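Local atomic coordinates of periplasmic beta-glucosidase (Pseudomonas aeruginosa, PDB entry 6R5T), a protein that probably hydrolyses terminal, non-reducing beta-D-glucosyl residues, releasing beta-D-glucose, as a periplasmic glycoside hydrolase of family 3. Residues Ala133-Glu144 / Thr564-Val574. The protein carries 1 engineered substitution. Residues are numbered along the deposited sequence; the frame is centred on the assembly and turned at random.
Sequences ARWGRVSEGFGE and TMSFPRSVGQV. With BGC (beta-D-glucopyranose), chain C.
Glu144 reaches across to Thr564, Met565 and Ser566 with its whole length. Its CB lies 4.1 Å from Thr564 O, the carbonyl that also accepts the backbone N-H of Glu144. CG passes closer to that oxygen and skirts Met565 CA; chi1 of 73° sets it between the backbone N and carbonyl carbon, and the extended chain carries the carboxylate to Ser566. There OE1 takes Ser566 N at 2.8 Å, almost straight (178°) but from above the carboxylate plane, while the syn lone pair of OE2 receives Ser566 OG at 2.7 Å. Tyr578 N also donates to OE2, so three donors satisfy the buried carboxylate. The contact joins the loop after strand 121-122 of the TIM-barrel-like N-terminal domain to a C-terminal-domain loop. On the same barrel loop Arg137, paired with Glu140, binds the glucose unit. Gly143 must be glycine, as a CB would run into the preceding carbonyl O and Thr564 O, which comes within 3.4 Å of Gly143 CA; Thr564 OG1 donates to Phe142 O. Met565, long and unbranched, brings its terminal CE up against Ala133, 3.9 Å from Ala133 N. At the far end Val571 CG2 meets Arg134 CG at 3.7 Å, about at right angles. The bend at chi3 (-75°) turns the arginine's guanidinium past Val574 CG1 to its salt bridge with Asp132, and NH1 bonds Gly572 O and Val574 O of the second subunit.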
loop_
_atom_site.group_PDB
_atom_site.type_symbol
_atom_site.label_atom_id
_atom_site.label_comp_id
_atom_site.label_asym_id
_atom_site.label_seq_id
_atom_site.Cartn_x
_atom_site.Cartn_y
_atom_site.Cartn_z
ATOM N N ALA A 133 -6.643 3.447 -6.008
ATOM C CA ALA A 133 -7.550 3.331 -7.159
ATOM C C ALA A 133 -7.995 1.880 -7.428
ATOM O O ALA A 133 -8.936 1.680 -8.182
ATOM C CB ALA A 133 -6.844 3.911 -8.386
ATOM N N ARG A 134 -7.318 0.868 -6.888
ATOM C CA ARG A 134 -7.708 -0.549 -7.173
ATOM C C ARG A 134 -9.038 -0.915 -6.524
ATOM O O ARG A 134 -9.720 -1.823 -7.010
ATOM C CB ARG A 134 -6.641 -1.497 -6.627
ATOM C CG ARG A 134 -5.288 -1.329 -7.295
ATOM C CD ARG A 134 -4.264 -2.222 -6.626
ATOM N NE ARG A 134 -3.876 -1.684 -5.339
ATOM C CZ ARG A 134 -2.919 -2.203 -4.586
ATOM N NH1 ARG A 134 -2.294 -3.304 -4.945
ATOM N NH2 ARG A 134 -2.627 -1.655 -3.434
ATOM N N TRP A 135 -9.397 -0.243 -5.450
ATOM C CA TRP A 135 -10.599 -0.621 -4.662
ATOM C C TRP A 135 -11.874 -0.377 -5.499
ATOM O O TRP A 135 -12.064 0.728 -6.004
ATOM C CB TRP A 135 -10.581 0.190 -3.377
ATOM C CG TRP A 135 -11.618 -0.198 -2.356
ATOM C CD1 TRP A 135 -11.813 -1.433 -1.828
ATOM C CD2 TRP A 135 -12.462 0.674 -1.588
ATOM N NE1 TRP A 135 -12.745 -1.396 -0.820
ATOM C CE2 TRP A 135 -13.136 -0.110 -0.632
ATOM C CE3 TRP A 135 -12.706 2.047 -1.601
ATOM C CZ2 TRP A 135 -14.017 0.428 0.311
ATOM C CZ3 TRP A 135 -13.608 2.581 -0.701
ATOM C CH2 TRP A 135 -14.251 1.775 0.263
ATOM N N GLY A 136 -12.780 -1.350 -5.548
ATOM C CA GLY A 136 -13.968 -1.227 -6.395
ATOM C C GLY A 136 -14.936 -0.191 -5.877
ATOM O O GLY A 136 -15.701 0.352 -6.659
ATOM N N ARG A 137 -14.838 0.183 -4.610
ATOM C CA ARG A 137 -15.813 1.143 -4.032
ATOM C C ARG A 137 -15.357 2.587 -4.120
ATOM O O ARG A 137 -16.040 3.471 -3.568
ATOM C CB ARG A 137 -16.135 0.703 -2.616
ATOM C CG ARG A 137 -16.643 -0.725 -2.581
ATOM C CD ARG A 137 -17.221 -1.161 -1.226
ATOM N NE ARG A 137 -18.530 -0.549 -1.086
ATOM C CZ ARG A 137 -19.551 -1.050 -0.382
ATOM N NH1 ARG A 137 -19.396 -2.166 0.307
ATOM N NH2 ARG A 137 -20.721 -0.413 -0.427
ATOM N N VAL A 138 -14.266 2.880 -4.823
ATOM C CA VAL A 138 -13.866 4.298 -5.013
ATOM C C VAL A 138 -15.004 5.032 -5.739
ATOM O O VAL A 138 -15.136 6.238 -5.493
ATOM C CB VAL A 138 -12.535 4.444 -5.774
ATOM C CG1 VAL A 138 -11.381 3.815 -5.006
ATOM C CG2 VAL A 138 -12.640 3.876 -7.161
ATOM N N SER A 139 -15.783 4.310 -6.537
ATOM C CA SER A 139 -16.900 4.945 -7.304
ATOM C C SER A 139 -17.950 5.558 -6.368
ATOM O O SER A 139 -18.669 6.544 -6.758
ATOM C CB SER A 139 -17.526 3.943 -8.233
ATOM O OG SER A 139 -18.159 2.923 -7.458
ATOM N N GLU A 140 -18.012 5.085 -5.140
ATOM C CA GLU A 140 -19.042 5.513 -4.153
ATOM C C GLU A 140 -18.639 6.714 -3.324
ATOM O O GLU A 140 -19.528 7.271 -2.705
ATOM C CB GLU A 140 -19.305 4.383 -3.173
ATOM C CG GLU A 140 -19.975 3.258 -3.847
ATOM C CD GLU A 140 -19.919 2.053 -2.961
ATOM O OE1 GLU A 140 -20.403 2.182 -1.770
ATOM O OE2 GLU A 140 -19.352 1.027 -3.459
ATOM N N GLY A 141 -17.358 7.111 -3.331
ATOM C CA GLY A 141 -16.926 8.256 -2.543
ATOM C C GLY A 141 -16.682 9.482 -3.390
ATOM O O GLY A 141 -17.097 9.521 -4.589
ATOM N N PHE A 142 -16.032 10.445 -2.777
ATOM C CA PHE A 142 -15.830 11.770 -3.381
ATOM C C PHE A 142 -14.363 12.012 -3.710
ATOM O O PHE A 142 -14.013 13.138 -4.032
ATOM C CB PHE A 142 -16.380 12.847 -2.467
ATOM C CG PHE A 142 -17.863 12.813 -2.237
ATOM C CD1 PHE A 142 -18.750 12.795 -3.298
ATOM C CD2 PHE A 142 -18.365 12.871 -0.955
ATOM C CE1 PHE A 142 -20.126 12.867 -3.085
ATOM C CE2 PHE A 142 -19.743 12.888 -0.743
ATOM C CZ PHE A 142 -20.611 12.919 -1.808
ATOM N N GLY A 143 -13.535 10.955 -3.673
ATOM C CA GLY A 143 -12.122 11.027 -4.069
ATOM C C GLY A 143 -11.210 11.076 -2.860
ATOM O O GLY A 143 -11.529 10.465 -1.830
ATOM N N GLU A 144 -10.046 11.682 -3.048
ATOM C CA GLU A 144 -8.930 11.474 -2.122
ATOM C C GLU A 144 -8.801 12.612 -1.114
ATOM O O GLU A 144 -7.943 12.484 -0.251
ATOM C CB GLU A 144 -7.618 11.324 -2.892
ATOM C CG GLU A 144 -7.029 12.584 -3.525
ATOM C CD GLU A 144 -5.963 12.296 -4.591
ATOM O OE1 GLU A 144 -5.988 11.200 -5.242
ATOM O OE2 GLU A 144 -5.126 13.200 -4.869
ATOM N N THR A 564 -11.142 14.761 -8.645
ATOM C CA THR A 564 -10.963 14.813 -7.167
ATOM C C THR A 564 -10.134 13.627 -6.675
ATOM O O THR A 564 -10.081 13.382 -5.463
ATOM C CB THR A 564 -12.310 14.833 -6.444
ATOM O OG1 THR A 564 -13.005 13.591 -6.639
ATOM C CG2 THR A 564 -13.150 16.020 -6.904
ATOM N N MET A 565 -9.593 12.856 -7.604
ATOM C CA MET A 565 -8.656 11.755 -7.263
ATOM C C MET A 565 -7.600 11.754 -8.357
ATOM O O MET A 565 -7.926 11.932 -9.553
ATOM C CB MET A 565 -9.432 10.451 -7.199
ATOM C CG MET A 565 -8.669 9.307 -6.576
ATOM S SD MET A 565 -9.825 7.960 -6.186
ATOM C CE MET A 565 -8.636 6.748 -5.626
ATOM N N SER A 566 -6.365 11.597 -7.952
ATOM C CA SER A 566 -5.172 11.586 -8.841
ATOM C C SER A 566 -5.253 10.351 -9.742
ATOM O O SER A 566 -5.659 9.283 -9.263
ATOM C CB SER A 566 -3.963 11.549 -7.958
ATOM O OG SER A 566 -3.842 12.769 -7.247
ATOM N N PHE A 567 -4.888 10.465 -11.025
ATOM C CA PHE A 567 -4.896 9.315 -11.950
ATOM C C PHE A 567 -3.472 8.802 -12.069
ATOM O O PHE A 567 -2.612 9.520 -12.601
ATOM C CB PHE A 567 -5.455 9.696 -13.314
ATOM C CG PHE A 567 -6.957 9.653 -13.408
ATOM C CD1 PHE A 567 -7.782 10.080 -12.390
ATOM C CD2 PHE A 567 -7.566 9.206 -14.571
ATOM C CE1 PHE A 567 -9.168 10.029 -12.486
ATOM C CE2 PHE A 567 -8.950 9.217 -14.682
ATOM C CZ PHE A 567 -9.762 9.589 -13.646
ATOM N N PRO A 568 -3.182 7.594 -11.556
ATOM C CA PRO A 568 -1.829 7.083 -11.572
ATOM C C PRO A 568 -1.449 6.781 -13.012
ATOM O O PRO A 568 -2.313 6.392 -13.779
ATOM C CB PRO A 568 -1.869 5.760 -10.798
ATOM C CG PRO A 568 -3.179 5.787 -10.060
ATOM C CD PRO A 568 -4.112 6.653 -10.880
ATOM N N ARG A 569 -0.147 6.805 -13.299
ATOM C CA ARG A 569 0.342 6.347 -14.634
ATOM C C ARG A 569 0.152 4.839 -14.754
ATOM O O ARG A 569 -0.060 4.355 -15.885
ATOM C CB ARG A 569 1.793 6.751 -14.868
ATOM C CG ARG A 569 1.945 8.248 -14.974
ATOM C CD ARG A 569 3.408 8.606 -15.044
ATOM N NE ARG A 569 3.585 10.039 -14.972
ATOM C CZ ARG A 569 3.478 10.882 -15.987
ATOM N NH1 ARG A 569 3.239 10.447 -17.198
ATOM N NH2 ARG A 569 3.655 12.169 -15.762
ATOM N N SER A 570 0.240 4.088 -13.662
ATOM C CA SER A 570 -0.005 2.644 -13.686
ATOM C C SER A 570 -0.321 2.176 -12.274
ATOM O O SER A 570 -0.028 2.883 -11.311
ATOM C CB SER A 570 1.176 1.877 -14.240
ATOM O OG SER A 570 2.257 1.937 -13.321
ATOM N N VAL A 571 -0.827 0.969 -12.174
ATOM C CA VAL A 571 -1.175 0.355 -10.878
ATOM C C VAL A 571 0.082 0.194 -10.016
ATOM O O VAL A 571 -0.017 0.255 -8.775
ATOM C CB VAL A 571 -1.902 -0.975 -11.097
ATOM C CG1 VAL A 571 -0.984 -2.089 -11.627
ATOM C CG2 VAL A 571 -2.592 -1.387 -9.806
ATOM N N GLY A 572 1.258 0.064 -10.641
ATOM C CA GLY A 572 2.475 -0.105 -9.852
ATOM C C GLY A 572 2.909 1.150 -9.163
ATOM O O GLY A 572 3.870 1.058 -8.387
ATOM N N GLN A 573 2.254 2.296 -9.387
ATOM C CA GLN A 573 2.528 3.545 -8.628
ATOM C C GLN A 573 1.594 3.708 -7.424
ATOM O O GLN A 573 1.792 4.681 -6.703
ATOM C CB GLN A 573 2.423 4.753 -9.559
ATOM C CG GLN A 573 3.344 4.617 -10.770
ATOM C CD GLN A 573 4.048 5.871 -11.223
ATOM O OE1 GLN A 573 4.005 6.909 -10.547
ATOM N NE2 GLN A 573 4.735 5.762 -12.371
ATOM N N VAL A 574 0.641 2.816 -7.184
ATOM C CA VAL A 574 -0.374 3.044 -6.119
ATOM C C VAL A 574 0.337 2.980 -4.786
ATOM O O VAL A 574 1.169 2.095 -4.550
ATOM C CB VAL A 574 -1.525 2.050 -6.268
ATOM C CG1 VAL A 574 -2.368 1.918 -5.018
ATOM C CG2 VAL A 574 -2.359 2.397 -7.484
HETATM C C2 BGC C . -24.688 -0.975 2.104
HETATM C C3 BGC C . -25.292 -2.285 2.648
HETATM C C4 BGC C . -24.596 -3.430 1.863
HETATM C C5 BGC C . -23.093 -3.332 2.182
HETATM C C6 BGC C . -22.265 -4.355 1.436
HETATM C C1 BGC C . -23.167 -1.004 2.298
HETATM O O1 BGC C . -22.716 0.157 1.673
HETATM O O2 BGC C . -25.188 0.203 2.724
HETATM O O3 BGC C . -26.703 -2.302 2.354
HETATM O O4 BGC C . -25.124 -4.675 2.350
HETATM O O5 BGC C . -22.606 -2.139 1.643
HETATM O O6 BGC C . -20.888 -4.228 1.807
#